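Local coordinates for protein predicted metal-dependent phosphohydrolase (Magnetospirillum magnetotacticum MS-1, PDB 3KH1) that probably acts as a metal-dependent phosphohydrolase of the HD superfamily, perhaps removing the phosphate from 5'-deoxynucleotides, at residues K24-Q29 with I77-A82; A42-H47 with R142-L147; A49-L54 with D138-L143; W123-Y126 with E130-D133; D133-D138 with I174-K179. All blocks are in the same frame, centred on the assembly; numbering follows the deposited sequence.

Contact 1 of 5, residues K24-Q29 with I77-A82; sequences KTILRQ and IVEIDA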
# COMPACT_ATOMS: atom_id res chain seq x y z
N LYS A 24 6.28 -7.25 -3.09
CA LYS A 24 5.39 -7.36 -4.25
C LYS A 24 5.39 -8.76 -4.86
O LYS A 24 4.42 -9.09 -5.55
CB LYS A 24 5.79 -6.31 -5.30
CG LYS A 24 5.60 -4.86 -4.79
CD LYS A 24 6.29 -3.82 -5.66
CE LYS A 24 6.29 -2.45 -5.01
NZ LYS A 24 7.07 -1.44 -5.82
N THR A 25 6.40 -9.55 -4.57
CA THR A 25 6.58 -10.87 -5.12
C THR A 25 6.04 -11.98 -4.22
O THR A 25 6.10 -13.14 -4.59
CB THR A 25 8.13 -11.18 -5.41
OG1 THR A 25 8.82 -11.33 -4.17
CG2 THR A 25 8.78 -10.11 -6.15
N ILE A 26 5.54 -11.64 -3.03
CA ILE A 26 5.05 -12.64 -2.05
C ILE A 26 3.56 -12.80 -2.26
O ILE A 26 2.76 -11.85 -2.11
CB ILE A 26 5.35 -12.24 -0.62
CG1 ILE A 26 6.83 -11.94 -0.40
CG2 ILE A 26 4.84 -13.33 0.37
CD1 ILE A 26 7.76 -13.12 -0.69
N LEU A 27 3.14 -14.00 -2.64
CA LEU A 27 1.74 -14.28 -3.00
C LEU A 27 0.92 -14.95 -1.90
O LEU A 27 1.39 -15.84 -1.19
CB LEU A 27 1.68 -15.15 -4.26
CG LEU A 27 2.41 -14.49 -5.45
CD1 LEU A 27 2.40 -15.31 -6.69
CD2 LEU A 27 1.87 -13.05 -5.72
N ARG A 28 -0.30 -14.50 -1.78
CA ARG A 28 -1.29 -15.02 -0.85
C ARG A 28 -2.19 -16.03 -1.57
O ARG A 28 -2.13 -16.18 -2.79
CB ARG A 28 -2.14 -13.86 -0.35
CG ARG A 28 -1.36 -12.88 0.48
CD ARG A 28 -2.05 -11.57 0.73
NE ARG A 28 -3.39 -11.75 1.21
CZ ARG A 28 -3.82 -12.00 2.42
NH1 ARG A 28 -3.00 -11.93 3.43
NH2 ARG A 28 -5.15 -12.18 2.61
N GLN A 29 -3.08 -16.68 -0.82
CA GLN A 29 -4.11 -17.53 -1.45
C GLN A 29 -5.40 -16.80 -1.82
O GLN A 29 -6.19 -17.30 -2.63
CB GLN A 29 -4.45 -18.72 -0.55
CG GLN A 29 -3.32 -19.67 -0.43
CD GLN A 29 -2.93 -20.23 -1.79
OE1 GLN A 29 -3.76 -20.89 -2.46
NE2 GLN A 29 -1.68 -19.99 -2.21
N ILE A 77 6.00 -7.06 5.97
CA ILE A 77 7.39 -6.97 5.50
C ILE A 77 8.21 -8.21 5.82
O ILE A 77 9.02 -8.66 4.98
CB ILE A 77 8.05 -5.66 5.94
CG1 ILE A 77 7.46 -4.49 5.08
CG2 ILE A 77 9.59 -5.75 5.88
CD1 ILE A 77 7.83 -3.09 5.58
N VAL A 78 7.99 -8.80 7.00
CA VAL A 78 8.71 -10.03 7.32
C VAL A 78 8.52 -11.16 6.31
O VAL A 78 9.40 -12.04 6.17
CB VAL A 78 8.38 -10.57 8.73
CG1 VAL A 78 8.96 -9.61 9.81
CG2 VAL A 78 6.86 -10.87 8.90
N GLU A 79 7.39 -11.16 5.59
CA GLU A 79 7.13 -12.21 4.60
C GLU A 79 8.09 -12.19 3.40
O GLU A 79 8.17 -13.17 2.67
CB GLU A 79 5.65 -12.22 4.17
CG GLU A 79 4.69 -12.40 5.39
CD GLU A 79 3.31 -12.92 5.05
OE1 GLU A 79 2.90 -12.88 3.90
OE2 GLU A 79 2.65 -13.40 6.02
N ILE A 80 8.79 -11.09 3.16
CA ILE A 80 9.85 -11.06 2.14
C ILE A 80 10.76 -12.25 2.31
O ILE A 80 11.16 -12.85 1.31
CB ILE A 80 10.62 -9.73 2.14
CG1 ILE A 80 9.74 -8.59 1.63
CG2 ILE A 80 11.93 -9.83 1.36
CD1 ILE A 80 10.24 -7.23 1.97
N ASP A 81 11.17 -12.53 3.55
CA ASP A 81 12.03 -13.67 3.83
C ASP A 81 11.23 -14.89 4.30
O ASP A 81 11.64 -16.03 4.02
CB ASP A 81 13.07 -13.33 4.93
CG ASP A 81 14.14 -12.33 4.50
OD1 ASP A 81 14.19 -11.89 3.31
OD2 ASP A 81 14.98 -12.05 5.43
N ALA A 82 10.16 -14.69 5.07
CA ALA A 82 9.45 -15.82 5.68
C ALA A 82 8.39 -16.46 4.78
O ALA A 82 7.95 -17.58 5.07
CB ALA A 82 8.82 -15.43 7.01
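I26 meets E79 and I80 through its aliphatic branches alone, with no hydrogen bond joining K24-Q29 to I77-A82. The van der Waals contact is led by CD1 of I26, which rests on carbonyl oxygens, 3.4 Å from E79 O and 4.0 Å from I80 O. The other branch, I26 CG2, is anti to the backbone N (chi1, defined on CG1, is -54°) and lies 4.0 Å from E79 CB. The isoleucine thus lies against the backbone of E79 and I80 with one branch and against the glutamate stem with the other. An alanine at I26 is likely to leave E79 O and the E79 stem without this cover and to open a gap between the two segments.

Between the two segments the nearest opposite charges are R28 NH1 and E79 OE1, 6.0 Å apart, too far for a direct bond; R28 NE is engaged by E39, and E79 has the acidic D41, D76 and D84 close by.

Backbone bonds from I26 to D41 and from R28 to E39 place strand 27-28 beside strand 38-40. The segment K24-Q29 also touches helix 41-54 through K24, I26 and R28, while V78 and D81 lean on helix 96-108.

Contact 2 of 5, residues A42-H47 with R142-L147; sequences AEHSWH and RLQPLL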
# COMPACT_ATOMS: atom_id res chain seq x y z
N ALA A 42 2.02 -6.83 -1.07
CA ALA A 42 2.08 -5.35 -1.16
C ALA A 42 0.71 -4.81 -1.50
O ALA A 42 0.24 -3.86 -0.87
CB ALA A 42 3.13 -4.91 -2.20
N GLU A 43 0.04 -5.37 -2.50
CA GLU A 43 -1.28 -4.84 -2.88
C GLU A 43 -2.32 -5.16 -1.80
O GLU A 43 -3.22 -4.37 -1.59
CB GLU A 43 -1.69 -5.27 -4.22
CG GLU A 43 -1.92 -6.66 -4.30
CD GLU A 43 -1.96 -7.25 -5.81
OE1 GLU A 43 -1.77 -6.57 -6.84
OE2 GLU A 43 -2.14 -8.41 -5.86
N HIS A 44 -2.13 -6.24 -1.03
CA HIS A 44 -2.99 -6.54 0.13
C HIS A 44 -2.84 -5.46 1.18
O HIS A 44 -3.86 -4.94 1.67
CB HIS A 44 -2.64 -7.92 0.72
CG HIS A 44 -3.45 -8.28 1.92
ND1 HIS A 44 -4.74 -8.76 1.80
CD2 HIS A 44 -3.21 -8.16 3.25
CE1 HIS A 44 -5.21 -9.00 3.02
NE2 HIS A 44 -4.33 -8.60 3.91
N SER A 45 -1.59 -5.09 1.52
CA SER A 45 -1.36 -4.06 2.52
C SER A 45 -1.90 -2.71 2.00
O SER A 45 -2.45 -1.94 2.81
CB SER A 45 0.10 -3.99 2.91
OG SER A 45 0.42 -5.07 3.78
N TRP A 46 -1.73 -2.37 0.72
CA TRP A 46 -2.39 -1.18 0.17
C TRP A 46 -3.87 -1.20 0.50
O TRP A 46 -4.43 -0.20 0.96
CB TRP A 46 -2.20 -1.11 -1.37
CG TRP A 46 -3.13 -0.08 -1.97
CD1 TRP A 46 -2.93 1.25 -1.97
CD2 TRP A 46 -4.38 -0.33 -2.60
NE1 TRP A 46 -3.98 1.88 -2.52
CE2 TRP A 46 -4.90 0.93 -2.93
CE3 TRP A 46 -5.09 -1.48 -2.91
CZ2 TRP A 46 -6.14 1.09 -3.53
CZ3 TRP A 46 -6.32 -1.32 -3.56
CH2 TRP A 46 -6.83 -0.05 -3.86
N HIS A 47 -4.52 -2.30 0.23
CA HIS A 47 -5.95 -2.37 0.33
C HIS A 47 -6.44 -2.21 1.74
O HIS A 47 -7.35 -1.43 2.02
CB HIS A 47 -6.41 -3.71 -0.24
CG HIS A 47 -7.82 -3.74 -0.75
ND1 HIS A 47 -8.34 -4.86 -1.35
CD2 HIS A 47 -8.81 -2.81 -0.75
CE1 HIS A 47 -9.58 -4.60 -1.73
NE2 HIS A 47 -9.89 -3.36 -1.40
N ARG A 142 -8.52 -9.21 8.64
CA ARG A 142 -9.31 -10.43 8.61
C ARG A 142 -10.59 -10.26 7.81
O ARG A 142 -11.15 -11.22 7.26
CB ARG A 142 -9.64 -10.86 10.04
CG ARG A 142 -8.44 -11.33 10.84
CD ARG A 142 -8.24 -12.79 10.77
NE ARG A 142 -8.18 -13.40 9.44
CZ ARG A 142 -7.09 -13.50 8.65
NH1 ARG A 142 -5.89 -13.07 9.05
NH2 ARG A 142 -7.19 -14.12 7.47
N LEU A 143 -11.11 -9.03 7.73
CA LEU A 143 -12.35 -8.78 6.97
C LEU A 143 -12.12 -8.88 5.48
O LEU A 143 -12.95 -9.42 4.74
CB LEU A 143 -12.83 -7.38 7.30
CG LEU A 143 -14.06 -6.85 6.54
CD1 LEU A 143 -15.30 -7.75 6.75
CD2 LEU A 143 -14.40 -5.40 6.94
N GLN A 144 -11.02 -8.31 5.03
CA GLN A 144 -10.80 -8.21 3.59
C GLN A 144 -10.84 -9.55 2.83
O GLN A 144 -11.46 -9.63 1.75
CB GLN A 144 -9.56 -7.37 3.28
CG GLN A 144 -9.26 -7.11 1.79
CD GLN A 144 -8.29 -8.08 1.19
OE1 GLN A 144 -7.96 -9.14 1.77
NE2 GLN A 144 -7.73 -7.68 0.03
N PRO A 145 -10.22 -10.62 3.35
CA PRO A 145 -10.29 -11.88 2.63
C PRO A 145 -11.71 -12.43 2.54
O PRO A 145 -12.02 -13.17 1.62
CB PRO A 145 -9.33 -12.82 3.37
CG PRO A 145 -8.53 -11.92 4.17
CD PRO A 145 -9.21 -10.67 4.43
N LEU A 146 -12.53 -12.15 3.54
CA LEU A 146 -13.95 -12.54 3.50
C LEU A 146 -14.67 -11.85 2.36
O LEU A 146 -15.43 -12.47 1.59
CB LEU A 146 -14.64 -12.27 4.83
CG LEU A 146 -14.02 -12.92 6.06
CD1 LEU A 146 -14.83 -12.53 7.32
CD2 LEU A 146 -13.87 -14.41 5.94
N LEU A 147 -14.40 -10.55 2.22
CA LEU A 147 -14.93 -9.79 1.09
C LEU A 147 -14.54 -10.42 -0.22
O LEU A 147 -15.37 -10.57 -1.13
CB LEU A 147 -14.44 -8.34 1.14
CG LEU A 147 -14.82 -7.47 2.35
CD1 LEU A 147 -14.21 -6.07 2.24
CD2 LEU A 147 -16.30 -7.32 2.50
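Q144 reaches from helix 132-151 to two histidines of helix 41-54, H44 and H47, inside the mainly helical HD domain. H44 and D141 sit where the first histidine and last aspartate of the HD signature would be expected, an assignment consistent with the family rather than proved by this contact.

One hydrogen bond crosses the interface. Q144 NE2 donates to H47 ND1 over 3.2 Å, nearly straight at 171°. H47 ND1 lies in the amide plane of Q144, yet the donor nitrogen stands 37° out of the imidazole plane. The amide and ring planes are almost perpendicular. The bend of the glutamine chain at chi2 (-95°) turns the amide toward the two histidines. E39 takes a second bond from Q144 NE2, which probably fixes the amide's orientation.

Each histidine has stronger partners elsewhere. H44 NE2 bonds D141 and H44 ND1 bonds E39, whose carboxylate therefore links ring and amide. H47 NE2 bonds V17 O of the second subunit, and K24 of that subunit reaches H47 ND1, so the cluster also borders the dimer interface. A bound calcium ion lies about 7 Å from the Q144 side chain; this contact does not identify its ligands.

The remaining approach is close but not a hydrogen bond. H44 ND1 is 3.2 Å from Q144 OE1 at a poor angle for bonding; the oxygen sits at the edge of the ring, near its plane, with H44 CE1 at 3.0 Å.

Contact 3 of 5, residues A49-L54 with D138-L143; sequences ATMAFL and DALDRL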
# COMPACT_ATOMS: atom_id res chain seq x y z
N ALA A 49 -4.74 -0.88 4.35
CA ALA A 49 -4.45 0.47 4.86
C ALA A 49 -5.44 1.50 4.34
O ALA A 49 -5.85 2.39 5.09
CB ALA A 49 -3.00 0.88 4.49
N THR A 50 -5.87 1.37 3.09
CA THR A 50 -6.88 2.26 2.57
C THR A 50 -8.22 2.05 3.32
O THR A 50 -8.90 3.01 3.69
CB THR A 50 -7.05 2.03 1.05
OG1 THR A 50 -5.78 2.21 0.41
CG2 THR A 50 -8.05 2.98 0.43
N MSE A 51 -8.55 0.79 3.59
CA MSE A 51 -9.74 0.47 4.39
C MSE A 51 -9.69 1.10 5.78
O MSE A 51 -10.71 1.49 6.31
CB MSE A 51 -9.92 -1.04 4.55
CG MSE A 51 -10.36 -1.75 3.28
SE MSE A 51 -10.22 -3.67 3.34
CE MSE A 51 -11.60 -4.06 4.70
N ALA A 52 -8.51 1.16 6.41
CA ALA A 52 -8.38 1.79 7.73
C ALA A 52 -8.93 3.22 7.69
O ALA A 52 -9.65 3.62 8.57
CB ALA A 52 -6.92 1.74 8.21
N PHE A 53 -8.52 3.99 6.68
CA PHE A 53 -8.98 5.35 6.57
C PHE A 53 -10.46 5.40 6.23
O PHE A 53 -11.21 6.16 6.81
CB PHE A 53 -8.15 6.11 5.53
CG PHE A 53 -6.77 6.44 5.99
CD1 PHE A 53 -6.57 7.34 7.03
CD2 PHE A 53 -5.69 5.85 5.39
CE1 PHE A 53 -5.29 7.63 7.45
CE2 PHE A 53 -4.37 6.16 5.78
CZ PHE A 53 -4.16 7.04 6.81
N LEU A 54 -10.91 4.59 5.30
CA LEU A 54 -12.31 4.60 4.86
C LEU A 54 -13.29 4.19 5.96
O LEU A 54 -14.38 4.72 6.05
CB LEU A 54 -12.51 3.67 3.68
CG LEU A 54 -11.86 4.03 2.35
CD1 LEU A 54 -11.83 2.83 1.37
CD2 LEU A 54 -12.51 5.25 1.68
N ASP A 138 -5.96 -5.68 12.87
CA ASP A 138 -6.19 -7.10 12.66
C ASP A 138 -7.62 -7.36 12.15
O ASP A 138 -7.84 -8.21 11.28
CB ASP A 138 -5.96 -7.87 13.96
CG ASP A 138 -5.98 -9.38 13.76
OD1 ASP A 138 -5.09 -9.90 13.04
OD2 ASP A 138 -6.86 -10.03 14.38
N ALA A 139 -8.60 -6.61 12.66
CA ALA A 139 -9.98 -6.78 12.21
C ALA A 139 -10.11 -6.46 10.72
O ALA A 139 -10.77 -7.20 9.97
CB ALA A 139 -10.86 -5.85 13.06
N LEU A 140 -9.45 -5.41 10.27
CA LEU A 140 -9.52 -5.04 8.87
C LEU A 140 -8.84 -6.07 8.01
O LEU A 140 -9.31 -6.47 6.93
CB LEU A 140 -8.87 -3.70 8.63
CG LEU A 140 -9.54 -2.53 9.32
CD1 LEU A 140 -8.60 -1.32 9.29
CD2 LEU A 140 -10.85 -2.23 8.62
N ASP A 141 -7.71 -6.56 8.47
CA ASP A 141 -6.95 -7.57 7.76
C ASP A 141 -7.71 -8.89 7.63
O ASP A 141 -7.57 -9.60 6.63
CB ASP A 141 -5.62 -7.84 8.43
CG ASP A 141 -4.75 -8.69 7.59
OD1 ASP A 141 -4.37 -8.22 6.50
OD2 ASP A 141 -4.41 -9.77 8.06
N ARG A 142 -8.52 -9.21 8.64
CA ARG A 142 -9.31 -10.43 8.61
C ARG A 142 -10.59 -10.26 7.81
O ARG A 142 -11.15 -11.22 7.26
CB ARG A 142 -9.64 -10.86 10.04
CG ARG A 142 -8.44 -11.33 10.84
CD ARG A 142 -8.24 -12.79 10.77
NE ARG A 142 -8.18 -13.40 9.44
CZ ARG A 142 -7.09 -13.50 8.65
NH1 ARG A 142 -5.89 -13.07 9.05
NH2 ARG A 142 -7.19 -14.12 7.47
N LEU A 143 -11.11 -9.03 7.73
CA LEU A 143 -12.35 -8.78 6.97
C LEU A 143 -12.12 -8.88 5.48
O LEU A 143 -12.95 -9.42 4.74
CB LEU A 143 -12.83 -7.38 7.30
CG LEU A 143 -14.06 -6.85 6.54
CD1 LEU A 143 -15.30 -7.75 6.75
CD2 LEU A 143 -14.40 -5.40 6.94
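M51 touches the one flat group met in this contact, the backbone carbonyl of L140: the methyl M51 CE lies 4.0 Å from L140 O. Everything else is aliphatic, M51 and A52 on one helix against L140 and L143 on the other, as expected of a buried helix-helix crossing in the HD-domain core. Short axes fitted to 49-54 and 138-143 approach to 9.7 Å at 117°, a steep crossing that restricts the meeting to a few residues near the closest pair, A52 and L140.

L140 and M51 contribute about equally to the buried surface, and L140 divides its fork between two neighbours. Its CD1 presses on A52, 3.5 Å from A52 CA and 3.7 Å from A52 CB, where the small alanine lets the leucine come close to the opposing backbone. The other methyl, L140 CD2, faces the stem of M51, with M51 CB 4.3 Å away.

M51, deposited as selenomethionine, extends past L140 and then turns at its last torsion (chi3 67°), which carries the terminal methyl over toward the next turn of helix 132-151. There it finds L143, and the two chains run obliquely past each other.

Beyond the pair of segments, A52 also touches V68 of helix 65-74, and L143 touches M14 of the second subunit. The farthest reach of M51 ends on L143, with M51 CE 3.8 Å from L143 CD2.

Contact 4 of 5, residues W123-Y126 with E130-D133; sequences WQEY and ETAD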
# COMPACT_ATOMS: atom_id res chain seq x y z
N TRP A 123 5.43 -4.08 14.22
CA TRP A 123 5.07 -5.36 13.68
C TRP A 123 4.71 -6.36 14.81
O TRP A 123 3.69 -7.03 14.74
CB TRP A 123 6.22 -5.94 12.83
CG TRP A 123 6.04 -7.39 12.52
CD1 TRP A 123 4.99 -7.97 11.86
CD2 TRP A 123 6.84 -8.45 13.01
NE1 TRP A 123 5.13 -9.33 11.88
CE2 TRP A 123 6.25 -9.66 12.58
CE3 TRP A 123 8.02 -8.50 13.74
CZ2 TRP A 123 6.80 -10.90 12.85
CZ3 TRP A 123 8.57 -9.73 14.00
CH2 TRP A 123 7.96 -10.91 13.56
N GLN A 124 5.52 -6.38 15.87
CA GLN A 124 5.27 -7.25 17.01
C GLN A 124 3.90 -6.92 17.66
O GLN A 124 3.15 -7.80 18.07
CB GLN A 124 6.44 -7.12 18.02
CG GLN A 124 7.78 -7.74 17.51
CD GLN A 124 9.04 -7.20 18.19
OE1 GLN A 124 9.03 -6.87 19.36
NE2 GLN A 124 10.13 -7.12 17.45
N GLU A 125 3.58 -5.63 17.73
CA GLU A 125 2.35 -5.16 18.29
C GLU A 125 1.15 -5.64 17.46
O GLU A 125 0.15 -6.15 18.00
CB GLU A 125 2.38 -3.63 18.38
CG GLU A 125 1.14 -3.04 18.94
CD GLU A 125 1.18 -1.53 19.06
OE1 GLU A 125 2.27 -0.94 18.95
OE2 GLU A 125 0.10 -0.92 19.19
N TYR A 126 1.29 -5.53 16.15
CA TYR A 126 0.29 -6.05 15.22
C TYR A 126 0.06 -7.55 15.47
O TYR A 126 -1.09 -8.00 15.59
CB TYR A 126 0.73 -5.85 13.77
CG TYR A 126 -0.18 -6.53 12.82
CD1 TYR A 126 -1.39 -5.93 12.47
CD2 TYR A 126 0.14 -7.75 12.24
CE1 TYR A 126 -2.27 -6.52 11.63
CE2 TYR A 126 -0.79 -8.35 11.35
CZ TYR A 126 -1.99 -7.72 11.06
OH TYR A 126 -2.86 -8.35 10.18
N GLU A 130 -3.16 -7.07 20.83
CA GLU A 130 -3.58 -6.70 22.17
C GLU A 130 -4.05 -5.24 22.20
O GLU A 130 -5.12 -4.93 22.78
CB GLU A 130 -2.45 -6.94 23.17
CG GLU A 130 -2.12 -8.43 23.39
CD GLU A 130 -0.92 -8.65 24.30
OE1 GLU A 130 -0.70 -7.80 25.18
OE2 GLU A 130 -0.21 -9.68 24.12
N THR A 131 -3.28 -4.33 21.60
CA THR A 131 -3.58 -2.90 21.77
C THR A 131 -4.79 -2.50 20.91
O THR A 131 -5.23 -3.23 20.03
CB THR A 131 -2.37 -2.03 21.35
OG1 THR A 131 -2.13 -2.24 19.95
CG2 THR A 131 -1.09 -2.38 22.16
N ALA A 132 -5.35 -1.33 21.18
CA ALA A 132 -6.48 -0.83 20.40
C ALA A 132 -6.12 -0.74 18.93
O ALA A 132 -6.89 -1.18 18.07
CB ALA A 132 -6.98 0.56 20.95
N ASP A 133 -4.97 -0.15 18.61
CA ASP A 133 -4.56 -0.04 17.23
C ASP A 133 -4.42 -1.42 16.57
O ASP A 133 -4.82 -1.61 15.42
CB ASP A 133 -3.24 0.73 17.11
CG ASP A 133 -3.40 2.24 17.35
OD1 ASP A 133 -4.52 2.79 17.43
OD2 ASP A 133 -2.30 2.84 17.46
O HOH W 1 -0.75 -5.69 20.48
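E125 lays the outer part of its side chain across T131 at about a right angle, its carboxylate over the hydroxyl and methyl branches of the threonine. A single direct hydrogen bond results: T131 OG1 donates to E125 OE2 over 2.7 Å, on the anti lone pair, the one turned away from the other carboxylate oxygen. T131 CG2 follows at 3.5 Å from that same E125 OE2. The fully extended glutamate chain (chi1 180°) is what brings the group across from helix 113-128.

The backbones are joined by one water, which donates to E125 O at 2.7 Å and accepts from E130 N at 2.8 Å. It spans a separation of 4.5 Å between E125 O and E130 N.

R67 pairs with both E125 OE1 and D133 OD2, and probably offsets the like charges of E125 OE2 and D133 OD2, 4.8 Å apart. An alanine at E125 would probably deprive the T131 hydroxyl of its acceptor and leave R67 with D133 as its remaining acidic mate here.

T131 OG1 also accepts from A134 N, so the hydroxyl both donates and accepts, which probably restricts its rotation. This is an N-cap, opening helix 132-151 after the short turn that follows helix 113-128, with the preceding helix lending the carboxylate that holds the capping hydroxyl.

Contact 5 of 5, residues D133-D138 with I174-K179; sequences DARFAD and IEAGSK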
# COMPACT_ATOMS: atom_id res chain seq x y z
N ASP A 133 -4.97 -0.15 18.61
CA ASP A 133 -4.56 -0.04 17.23
C ASP A 133 -4.42 -1.42 16.57
O ASP A 133 -4.82 -1.61 15.42
CB ASP A 133 -3.24 0.73 17.11
CG ASP A 133 -3.40 2.24 17.35
OD1 ASP A 133 -4.52 2.79 17.43
OD2 ASP A 133 -2.30 2.84 17.46
N ALA A 134 -3.78 -2.37 17.26
CA ALA A 134 -3.56 -3.69 16.70
C ALA A 134 -4.87 -4.43 16.48
O ALA A 134 -4.98 -5.16 15.49
CB ALA A 134 -2.58 -4.51 17.59
N ARG A 135 -5.84 -4.29 17.37
CA ARG A 135 -7.11 -4.94 17.20
C ARG A 135 -7.87 -4.41 15.99
O ARG A 135 -8.48 -5.19 15.24
CB ARG A 135 -8.01 -4.86 18.44
CG ARG A 135 -7.54 -5.79 19.56
CD ARG A 135 -8.47 -5.80 20.75
NE ARG A 135 -8.04 -4.80 21.69
CZ ARG A 135 -8.63 -3.64 21.92
NH1 ARG A 135 -9.70 -3.23 21.22
NH2 ARG A 135 -8.10 -2.84 22.84
N PHE A 136 -7.83 -3.10 15.77
CA PHE A 136 -8.52 -2.55 14.60
C PHE A 136 -7.79 -2.96 13.32
O PHE A 136 -8.40 -3.37 12.36
CB PHE A 136 -8.69 -1.04 14.73
CG PHE A 136 -9.62 -0.47 13.72
CD1 PHE A 136 -10.97 -0.81 13.71
CD2 PHE A 136 -9.16 0.44 12.75
CE1 PHE A 136 -11.79 -0.29 12.75
CE2 PHE A 136 -10.01 0.98 11.78
CZ PHE A 136 -11.31 0.62 11.80
N ALA A 137 -6.45 -2.90 13.34
CA ALA A 137 -5.65 -3.36 12.20
C ALA A 137 -5.96 -4.81 11.85
O ALA A 137 -6.21 -5.17 10.69
CB ALA A 137 -4.16 -3.21 12.53
N ASP A 138 -5.96 -5.68 12.87
CA ASP A 138 -6.19 -7.10 12.66
C ASP A 138 -7.62 -7.36 12.15
O ASP A 138 -7.84 -8.21 11.28
CB ASP A 138 -5.96 -7.87 13.96
CG ASP A 138 -5.98 -9.38 13.76
OD1 ASP A 138 -5.09 -9.90 13.04
OD2 ASP A 138 -6.86 -10.03 14.38
N ILE A 174 -12.44 -9.94 14.10
CA ILE A 174 -13.08 -8.77 13.52
C ILE A 174 -13.90 -8.06 14.59
O ILE A 174 -13.80 -6.83 14.78
CB ILE A 174 -13.89 -9.14 12.27
CG1 ILE A 174 -12.99 -9.89 11.25
CG2 ILE A 174 -14.50 -7.89 11.66
CD1 ILE A 174 -13.76 -10.42 10.03
N GLU A 175 -14.70 -8.82 15.32
CA GLU A 175 -15.52 -8.28 16.40
C GLU A 175 -14.68 -7.53 17.41
O GLU A 175 -15.12 -6.51 17.92
CB GLU A 175 -16.27 -9.42 17.10
CG GLU A 175 -17.30 -8.99 18.08
CD GLU A 175 -18.62 -8.55 17.46
OE1 GLU A 175 -18.76 -8.54 16.21
OE2 GLU A 175 -19.54 -8.18 18.25
N ALA A 176 -13.50 -8.04 17.69
CA ALA A 176 -12.62 -7.41 18.67
C ALA A 176 -12.19 -6.00 18.27
O ALA A 176 -11.88 -5.18 19.16
CB ALA A 176 -11.41 -8.32 18.97
N GLY A 177 -12.17 -5.70 16.97
CA GLY A 177 -11.83 -4.38 16.46
C GLY A 177 -13.02 -3.48 16.21
O GLY A 177 -12.91 -2.27 16.30
N SER A 178 -14.17 -4.06 15.85
CA SER A 178 -15.38 -3.32 15.56
C SER A 178 -16.58 -4.25 15.61
O SER A 178 -16.67 -5.16 14.81
CB SER A 178 -15.34 -2.69 14.16
OG SER A 178 -16.59 -2.14 13.82
N LYS A 179 -17.51 -3.99 16.52
CA LYS A 179 -18.73 -4.75 16.58
C LYS A 179 -19.54 -4.62 15.28
O LYS A 179 -20.10 -5.60 14.80
CB LYS A 179 -19.59 -4.36 17.80
CG LYS A 179 -18.99 -4.80 19.13
CD LYS A 179 -19.97 -4.59 20.29
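R135 and F136 meet A176 and G177 where the chain leaves helix 164-177. Ahead of that meeting, the I174 side chain is directed away toward R142, L146 and helix 179-195, but its carbonyl shapes the exit: I174 O accepts from both G177 N and S178 N, each at 3.0 Å.

A176 faces R135. The carbonyl A176 O lies at the edge of the guanidinium, in its plane, with R135 NH1 3.6 Å away, too long to count as a hydrogen bond; R135 CD is 3.8 Å from the same A176 O. The arginine chain bends at chi3 (-91°) as it passes this carbonyl, while its NE is bonded to E130 O, the stronger polar partner.

G177 marks the closest approach of the two backbones, its CA 4.2 Å from F136 CA and 3.7 Å from R135 O. In this mainly helical HD domain, G177 lets the end region of helix 164-177 come close to helix 132-151. The glycine's backbone angles are ordinary right-handed helical ones, so it is space that excludes a side chain: a beta carbon built here would fall about 2.6 Å from R135 O, a clash. The G177 carbonyl turns to the phenylalanine, G177 O lying near the ring plane of F136, at its edge, 3.6 Å from F136 CD1. F136, with CG anti to its backbone N, brings the ring to this side, while A59, V63 and I65 also touch it.

S178 then serves as N-cap of helix 179-195, its OG bonding L181 N and also Y58 O.

Overall arrangement
Contacts 2 and 3 lie in the core, their centres 7 Å apart, and both join helix 41-54 to helix 132-151; contact 2 is polar, contact 3 aliphatic, and D141 links them by reaching back to H44. Helix 132-151 also enters contact 4, at its capped start, and contact 5, at the close approach of G177. These two are only partly buried and sit on the same side of the chain's centre, sharing D133, but one relies on a carboxylate and a water and the other on close backbones. Contact 1, also partly buried, rests on one isoleucine against backbone carbonyls; its R28 touches H44 and P145 of contact 2. Contacts 1, 2 and 3 touch the second subunit, whereas 4 and 5 do not.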